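Local coordinates for protein hypothetical bacterial 6-phosphogluconolactonase (Bacteroides fragilis, PDB 3SCY) that probably hydrolyses 6-phosphogluconolactone to 6-phosphogluconate as a seven-bladed beta-propeller lactonase, at residues Arg214-Tyr226 against Ser261-Leu273. Numbering follows the deposited sequence.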
ATOM      1  N   ARG A 214      -5.429   8.004   4.050  1.00 17.21           N
ATOM      2  CA  ARG A 214      -4.609   7.538   2.953  1.00 17.65           C
ATOM      3  C   ARG A 214      -4.529   6.017   2.990  1.00 19.67           C
ATOM      4  O   ARG A 214      -5.271   5.377   2.246  1.00 19.27           O
ATOM      5  CB  ARG A 214      -3.207   8.199   2.940  1.00 18.28           C
ATOM      6  CG  ARG A 214      -2.440   7.926   1.639  1.00 19.76           C
ATOM      7  CD  ARG A 214      -1.114   8.689   1.615  1.00 18.41           C
ATOM      8  NE  ARG A 214      -0.537   8.674   0.262  1.00 20.49           N
ATOM      9  CZ  ARG A 214       0.215   7.683  -0.220  1.00 24.05           C
ATOM     10  NH1 ARG A 214       0.552   6.659   0.552  1.00 21.40           N
ATOM     11  NH2 ARG A 214       0.655   7.727  -1.469  1.00 24.22           N
ATOM     12  N   HIS A 215      -3.655   5.423   3.823  1.00 16.10           N
ATOM     13  CA  HIS A 215      -3.500   3.973   3.842  1.00 15.19           C
ATOM     14  C   HIS A 215      -3.929   3.381   5.159  1.00 17.66           C
ATOM     15  O   HIS A 215      -3.766   4.010   6.202  1.00 16.84           O
ATOM     16  CB  HIS A 215      -2.040   3.567   3.544  1.00 14.75           C
ATOM     17  CG  HIS A 215      -1.644   3.642   2.098  1.00 16.94           C
ATOM     18  ND1 HIS A 215      -0.354   3.289   1.691  1.00 19.05           N
ATOM     19  CD2 HIS A 215      -2.340   4.074   1.012  1.00 19.38           C
ATOM     20  CE1 HIS A 215      -0.336   3.438   0.370  1.00 19.08           C
ATOM     21  NE2 HIS A 215      -1.496   3.928  -0.085  1.00 19.07           N
ATOM     22  N   LEU A 216      -4.444   2.160   5.115  1.00 15.51           N
ATOM     23  CA  LEU A 216      -4.969   1.402   6.259  1.00 16.20           C
ATOM     24  C   LEU A 216      -4.298   0.049   6.366  1.00 17.68           C
ATOM     25  O   LEU A 216      -4.102  -0.627   5.342  1.00 17.65           O
ATOM     26  CB  LEU A 216      -6.479   1.201   6.068  1.00 16.96           C
ATOM     27  CG  LEU A 216      -7.234   0.462   7.206  1.00 19.71           C
ATOM     28  CD1 LEU A 216      -7.422   1.367   8.448  1.00 19.92           C
ATOM     29  CD2 LEU A 216      -8.631   0.045   6.728  1.00 21.04           C
ATOM     30  N   ILE A 217      -3.971  -0.353   7.616  1.00 15.44           N
ATOM     31  CA  ILE A 217      -3.367  -1.644   7.908  1.00 15.23           C
ATOM     32  C   ILE A 217      -4.059  -2.253   9.121  1.00 18.26           C
ATOM     33  O   ILE A 217      -4.725  -1.545   9.898  1.00 19.18           O
ATOM     34  CB  ILE A 217      -1.845  -1.603   8.119  1.00 16.89           C
ATOM     35  CG1 ILE A 217      -1.519  -0.646   9.313  1.00 18.25           C
ATOM     36  CG2 ILE A 217      -1.103  -1.187   6.819  1.00 16.45           C
ATOM     37  CD1 ILE A 217      -0.106  -0.729   9.832  1.00 19.96           C
ATOM     38  N   PHE A 218      -3.874  -3.555   9.292  1.00 17.15           N
ATOM     39  CA  PHE A 218      -4.395  -4.317  10.431  1.00 17.62           C
ATOM     40  C   PHE A 218      -3.256  -4.934  11.169  1.00 21.76           C
ATOM     41  O   PHE A 218      -2.232  -5.244  10.547  1.00 20.44           O
ATOM     42  CB  PHE A 218      -5.340  -5.454   9.967  1.00 19.48           C
ATOM     43  CG  PHE A 218      -6.565  -4.905   9.295  1.00 20.82           C
ATOM     44  CD1 PHE A 218      -7.693  -4.577  10.036  1.00 24.52           C
ATOM     45  CD2 PHE A 218      -6.570  -4.651   7.928  1.00 23.75           C
ATOM     46  CE1 PHE A 218      -8.811  -4.006   9.414  1.00 25.78           C
ATOM     47  CE2 PHE A 218      -7.692  -4.106   7.309  1.00 26.41           C
ATOM     48  CZ  PHE A 218      -8.785  -3.764   8.060  1.00 22.87           C
ATOM     49  N   ASN A 219      -3.448  -5.210  12.466  1.00 19.51           N
ATOM     50  CA  ASN A 219      -2.396  -5.932  13.177  1.00 19.87           C
ATOM     51  C   ASN A 219      -2.506  -7.442  12.839  1.00 22.52           C
ATOM     52  O   ASN A 219      -3.441  -7.857  12.139  1.00 21.67           O
ATOM     53  CB  ASN A 219      -2.411  -5.660  14.686  1.00 19.41           C
ATOM     54  CG  ASN A 219      -3.514  -6.373  15.407  1.00 26.28           C
ATOM     55  OD1 ASN A 219      -4.593  -6.601  14.854  1.00 23.77           O
ATOM     56  ND2 ASN A 219      -3.248  -6.781  16.625  1.00 25.69           N
ATOM     57  N   SER A 220      -1.563  -8.243  13.348  1.00 21.02           N
ATOM     58  CA  SER A 220      -1.484  -9.675  13.030  0.50 20.79           C
ATOM     59  C   SER A 220      -2.717 -10.486  13.434  1.00 24.95           C
ATOM     60  O   SER A 220      -3.099 -11.366  12.670  1.00 24.40           O
ATOM     61  CB  SER A 220      -0.248 -10.314  13.653  0.50 24.23           C
ATOM     62  OG  SER A 220      -0.222 -10.143  15.059  0.50 28.16           O
ATOM     63  N   ASP A 221      -3.314 -10.227  14.591  1.00 23.25           N
ATOM     64  CA  ASP A 221      -4.480 -11.023  14.998  1.00 24.00           C
ATOM     65  C   ASP A 221      -5.791 -10.418  14.469  1.00 28.44           C
ATOM     66  O   ASP A 221      -6.852 -11.001  14.681  1.00 29.31           O
ATOM     67  CB  ASP A 221      -4.529 -11.243  16.524  1.00 27.05           C
ATOM     68  CG  ASP A 221      -4.648 -10.015  17.397  1.00 31.84           C
ATOM     69  OD1 ASP A 221      -4.984  -8.942  16.870  1.00 29.12           O
ATOM     70  OD2 ASP A 221      -4.472 -10.146  18.628  1.00 39.49           O
ATOM     71  N   GLY A 222      -5.696  -9.273  13.791  1.00 24.11           N
ATOM     72  CA  GLY A 222      -6.836  -8.576  13.196  1.00 22.65           C
ATOM     73  C   GLY A 222      -7.781  -7.907  14.184  1.00 28.25           C
ATOM     74  O   GLY A 222      -8.941  -7.684  13.850  1.00 30.24           O
ATOM     75  N   LYS A 223      -7.313  -7.580  15.406  1.00 23.42           N
ATOM     76  CA  LYS A 223      -8.127  -6.917  16.441  1.00 23.34           C
ATOM     77  C   LYS A 223      -7.950  -5.390  16.440  1.00 23.98           C
ATOM     78  O   LYS A 223      -8.717  -4.676  17.091  1.00 25.30           O
ATOM     79  CB  LYS A 223      -7.797  -7.476  17.841  1.00 27.54           C
ATOM     80  CG  LYS A 223      -8.282  -8.913  18.027  1.00 35.76           C
ATOM     81  CD  LYS A 223      -7.677  -9.616  19.265  1.00 51.68           C
ATOM     82  CE  LYS A 223      -8.173  -9.153  20.622  1.00 65.80           C
ATOM     83  NZ  LYS A 223      -7.410  -7.973  21.131  1.00 70.12           N
ATOM     84  N   PHE A 224      -6.930  -4.882  15.729  1.00 20.93           N
ATOM     85  CA  PHE A 224      -6.679  -3.451  15.651  1.00 20.66           C
ATOM     86  C   PHE A 224      -6.356  -3.070  14.231  1.00 23.62           C
ATOM     87  O   PHE A 224      -5.794  -3.884  13.488  1.00 22.94           O
ATOM     88  CB  PHE A 224      -5.514  -3.030  16.555  1.00 23.03           C
ATOM     89  CG  PHE A 224      -5.781  -3.242  18.024  1.00 23.46           C
ATOM     90  CD1 PHE A 224      -6.613  -2.380  18.725  1.00 26.48           C
ATOM     91  CD2 PHE A 224      -5.261  -4.343  18.686  1.00 26.15           C
ATOM     92  CE1 PHE A 224      -6.888  -2.594  20.081  1.00 28.06           C
ATOM     93  CE2 PHE A 224      -5.528  -4.557  20.044  1.00 30.11           C
ATOM     94  CZ  PHE A 224      -6.351  -3.690  20.727  1.00 29.07           C
ATOM     95  N   ALA A 225      -6.723  -1.847  13.853  1.00 21.17           N
ATOM     96  CA  ALA A 225      -6.398  -1.284  12.550  1.00 19.99           C
ATOM     97  C   ALA A 225      -5.778   0.081  12.760  1.00 20.65           C
ATOM     98  O   ALA A 225      -6.023   0.744  13.776  1.00 19.10           O
ATOM     99  CB  ALA A 225      -7.637  -1.190  11.673  1.00 20.74           C
ATOM    100  N   TYR A 226      -4.969   0.517  11.800  1.00 17.39           N
ATOM    101  CA  TYR A 226      -4.268   1.794  11.894  1.00 16.77           C
ATOM    102  C   TYR A 226      -4.340   2.501  10.573  1.00 18.45           C
ATOM    103  O   TYR A 226      -4.082   1.894   9.530  1.00 18.28           O
ATOM    104  CB  TYR A 226      -2.804   1.589  12.321  1.00 17.87           C
ATOM    105  CG  TYR A 226      -2.709   0.895  13.657  1.00 18.57           C
ATOM    106  CD1 TYR A 226      -2.677   1.624  14.844  1.00 20.63           C
ATOM    107  CD2 TYR A 226      -2.603  -0.489  13.736  1.00 18.60           C
ATOM    108  CE1 TYR A 226      -2.645   0.983  16.084  1.00 21.12           C
ATOM    109  CE2 TYR A 226      -2.571  -1.143  14.966  1.00 20.00           C
ATOM    110  CZ  TYR A 226      -2.572  -0.401  16.135  1.00 22.63           C
ATOM    111  OH  TYR A 226      -2.514  -1.061  17.335  1.00 23.12           O
ATOM    112  N   SER A 261       1.590  13.176   4.707  1.00 20.46           N
ATOM    113  CA  SER A 261       1.889  11.848   5.269  1.00 18.96           C
ATOM    114  C   SER A 261       1.635  10.739   4.236  1.00 22.78           C
ATOM    115  O   SER A 261       0.863  10.922   3.287  1.00 22.30           O
ATOM    116  CB  SER A 261       1.143  11.615   6.568  1.00 21.57           C
ATOM    117  OG  SER A 261       1.664  12.508   7.546  1.00 22.78           O
ATOM    118  N   GLY A 262       2.427   9.671   4.348  1.00 18.64           N
ATOM    119  CA  GLY A 262       2.469   8.659   3.310  1.00 18.51           C
ATOM    120  C   GLY A 262       2.033   7.255   3.652  1.00 18.85           C
ATOM    121  O   GLY A 262       0.870   6.886   3.440  1.00 18.94           O
ATOM    122  N   ASP A 263       2.976   6.446   4.083  1.00 15.26           N
ATOM    123  CA  ASP A 263       2.705   5.036   4.303  1.00 15.07           C
ATOM    124  C   ASP A 263       2.752   4.641   5.795  1.00 17.45           C
ATOM    125  O   ASP A 263       3.158   5.415   6.650  1.00 16.97           O
ATOM    126  CB  ASP A 263       3.703   4.215   3.491  1.00 15.40           C
ATOM    127  CG  ASP A 263       3.241   2.823   3.094  1.00 18.65           C
ATOM    128  OD1 ASP A 263       2.035   2.488   3.336  1.00 19.59           O
ATOM    129  OD2 ASP A 263       4.058   2.084   2.512  1.00 20.32           O
ATOM    130  N   ILE A 264       2.253   3.446   6.077  1.00 14.51           N
ATOM    131  CA  ILE A 264       2.139   2.969   7.450  1.00 14.47           C
ATOM    132  C   ILE A 264       2.329   1.461   7.493  1.00 15.66           C
ATOM    133  O   ILE A 264       1.757   0.719   6.687  1.00 15.60           O
ATOM    134  CB  ILE A 264       0.749   3.392   8.049  1.00 16.11           C
ATOM    135  CG1 ILE A 264       0.686   3.101   9.561  1.00 16.37           C
ATOM    136  CG2 ILE A 264      -0.445   2.763   7.267  1.00 15.65           C
ATOM    137  CD1 ILE A 264      -0.570   3.763  10.258  1.00 18.02           C
ATOM    138  N   HIS A 265       3.174   0.995   8.461  1.00 14.50           N
ATOM    139  CA  HIS A 265       3.483  -0.410   8.628  1.00 16.06           C
ATOM    140  C   HIS A 265       3.786  -0.744  10.061  1.00 17.75           C
ATOM    141  O   HIS A 265       4.409   0.041  10.779  1.00 17.54           O
ATOM    142  CB  HIS A 265       4.702  -0.841   7.778  1.00 16.65           C
ATOM    143  CG  HIS A 265       4.488  -0.725   6.309  1.00 18.67           C
ATOM    144  ND1 HIS A 265       3.991  -1.786   5.571  1.00 20.00           N
ATOM    145  CD2 HIS A 265       4.672   0.334   5.489  1.00 18.47           C
ATOM    146  CE1 HIS A 265       3.885  -1.335   4.332  1.00 18.86           C
ATOM    147  NE2 HIS A 265       4.260  -0.059   4.237  1.00 18.79           N
ATOM    148  N   LEU A 266       3.352  -1.928  10.468  1.00 17.72           N
ATOM    149  CA  LEU A 266       3.700  -2.465  11.752  1.00 16.92           C
ATOM    150  C   LEU A 266       4.899  -3.357  11.573  1.00 19.96           C
ATOM    151  O   LEU A 266       5.003  -4.059  10.548  1.00 20.43           O
ATOM    152  CB  LEU A 266       2.524  -3.295  12.320  1.00 17.27           C
ATOM    153  CG  LEU A 266       1.387  -2.521  12.942  1.00 20.00           C
ATOM    154  CD1 LEU A 266       0.129  -3.331  12.964  1.00 19.06           C
ATOM    155  CD2 LEU A 266       1.722  -2.100  14.365  1.00 20.33           C
ATOM    156  N   SER A 267       5.772  -3.418  12.588  1.00 18.18           N
ATOM    157  CA  SER A 267       6.828  -4.419  12.579  1.00 19.52           C
ATOM    158  C   SER A 267       6.145  -5.823  12.627  1.00 23.96           C
ATOM    159  O   SER A 267       5.048  -5.949  13.202  1.00 23.01           O
ATOM    160  CB  SER A 267       7.806  -4.217  13.747  1.00 21.42           C
ATOM    161  OG  SER A 267       7.163  -4.213  15.011  1.00 23.99           O
ATOM    162  N   PRO A 268       6.748  -6.855  12.025  1.00 23.03           N
ATOM    163  CA  PRO A 268       6.121  -8.198  12.066  1.00 25.01           C
ATOM    164  C   PRO A 268       5.814  -8.702  13.483  1.00 28.36           C
ATOM    165  O   PRO A 268       4.812  -9.396  13.636  1.00 27.67           O
ATOM    166  CB  PRO A 268       7.149  -9.091  11.363  1.00 27.20           C
ATOM    167  CG  PRO A 268       7.886  -8.165  10.456  1.00 32.42           C
ATOM    168  CD  PRO A 268       7.992  -6.868  11.231  1.00 26.66           C
ATOM    169  N   ASP A 269       6.609  -8.323  14.535  1.00 24.50           N
ATOM    170  CA  ASP A 269       6.352  -8.739  15.915  1.00 24.46           C
ATOM    171  C   ASP A 269       5.217  -7.920  16.570  1.00 26.84           C
ATOM    172  O   ASP A 269       4.844  -8.205  17.708  1.00 29.36           O
ATOM    173  CB  ASP A 269       7.649  -8.692  16.755  1.00 26.78           C
ATOM    174  CG  ASP A 269       8.296  -7.314  16.907  1.00 32.18           C
ATOM    175  OD1 ASP A 269       7.660  -6.307  16.522  1.00 28.41           O
ATOM    176  OD2 ASP A 269       9.423  -7.248  17.445  1.00 36.64           O
ATOM    177  N   GLY A 270       4.704  -6.913  15.854  1.00 22.94           N
ATOM    178  CA  GLY A 270       3.603  -6.055  16.281  1.00 23.50           C
ATOM    179  C   GLY A 270       3.941  -5.048  17.368  1.00 24.37           C
ATOM    180  O   GLY A 270       3.046  -4.355  17.870  1.00 24.49           O
ATOM    181  N   LYS A 271       5.220  -4.963  17.738  1.00 22.53           N
ATOM    182  CA  LYS A 271       5.654  -4.087  18.828  0.50 22.11           C
ATOM    183  C   LYS A 271       5.826  -2.613  18.425  1.00 23.89           C
ATOM    184  O   LYS A 271       5.749  -1.740  19.305  1.00 23.10           O
ATOM    185  CB  LYS A 271       6.958  -4.599  19.432  0.50 25.36           C
ATOM    186  CG  LYS A 271       6.748  -5.800  20.343  0.50 27.00           C
ATOM    187  CD  LYS A 271       7.998  -6.098  21.159  0.50 33.09           C
ATOM    188  CE  LYS A 271       7.816  -7.306  22.049  0.50 46.40           C
ATOM    189  NZ  LYS A 271       9.018  -7.556  22.886  0.50 56.52           N
ATOM    190  N   TYR A 272       6.032  -2.323  17.121  1.00 19.73           N
ATOM    191  CA  TYR A 272       6.234  -0.951  16.688  1.00 19.03           C
ATOM    192  C   TYR A 272       5.476  -0.666  15.452  1.00 20.61           C
ATOM    193  O   TYR A 272       5.239  -1.566  14.646  1.00 21.29           O
ATOM    194  CB  TYR A 272       7.735  -0.638  16.439  1.00 19.79           C
ATOM    195  CG  TYR A 272       8.546  -0.671  17.711  1.00 20.73           C
ATOM    196  CD1 TYR A 272       8.609   0.439  18.552  1.00 22.46           C
ATOM    197  CD2 TYR A 272       9.173  -1.841  18.125  1.00 23.38           C
ATOM    198  CE1 TYR A 272       9.267   0.377  19.776  1.00 24.00           C
ATOM    199  CE2 TYR A 272       9.831  -1.915  19.344  1.00 24.42           C
ATOM    200  CZ  TYR A 272       9.891  -0.799  20.158  1.00 25.99           C
ATOM    201  OH  TYR A 272      10.526  -0.884  21.378  1.00 28.21           O
ATOM    202  N   LEU A 273       5.036   0.586  15.334  1.00 18.96           N
ATOM    203  CA  LEU A 273       4.326   1.113  14.181  1.00 17.87           C
ATOM    204  C   LEU A 273       5.178   2.230  13.580  1.00 18.25           C
ATOM    205  O   LEU A 273       5.710   3.078  14.305  1.00 18.21           O
ATOM    206  CB  LEU A 273       2.937   1.620  14.571  1.00 18.43           C
ATOM    207  CG  LEU A 273       2.082   2.100  13.373  1.00 20.96           C
ATOM    208  CD1 LEU A 273       0.688   1.616  13.472  1.00 23.80           C
ATOM    209  CD2 LEU A 273       2.124   3.624  13.200  1.00 23.00           C
TER
HETATM  210  O   HOH W   1       2.840 -10.213  15.377  1.00 37.19           O
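Strands 214-218 and 261-266 run side by side in the same direction, their axes 6.7 Å apart and only 6° from parallel, and both hydrogen bonds between them start from a side chain. At one end Arg-214 stretches out, CG anti to the backbone N (chi1 -169°), so that NH1 reaches Gly-262 O at 2.9 Å from above the carbonyl plane; its NE pairs with Glu-230. The same NH1 lies above one face of the His-215 ring, toward its rim. His-215 ND1 gives a nearly straight bond (174°) to Asp-263 OD1 at 3.0 Å, the oxygen lying in the ring plane while its carboxylate stands almost perpendicular. Asp-263 OD2 takes His-265 NE2 and the amide of Phe-311; with a weak bond from the Ile-264 amide to OD1, four donors surround this buried carboxylate. Strands 214-218 and 261-266 are the innermost of successive four-stranded blades of the seven-bladed propeller, and apolar side chains pack between the two sheets. Ile-217 points CD1 between Ile-264 CG1 and Leu-266 CG, each 3.9 Å away, while Ile-264 CD1 meets Tyr-226 CB at 3.7 Å. Leu-273 CD1 sits over a face of the Tyr-226 ring, 3.9 Å from its centroid, a CH-pi contact, and the phenol OH bonds Gly-294 O. Beyond, Leu-266 CD1 packs against Asn-219 CA.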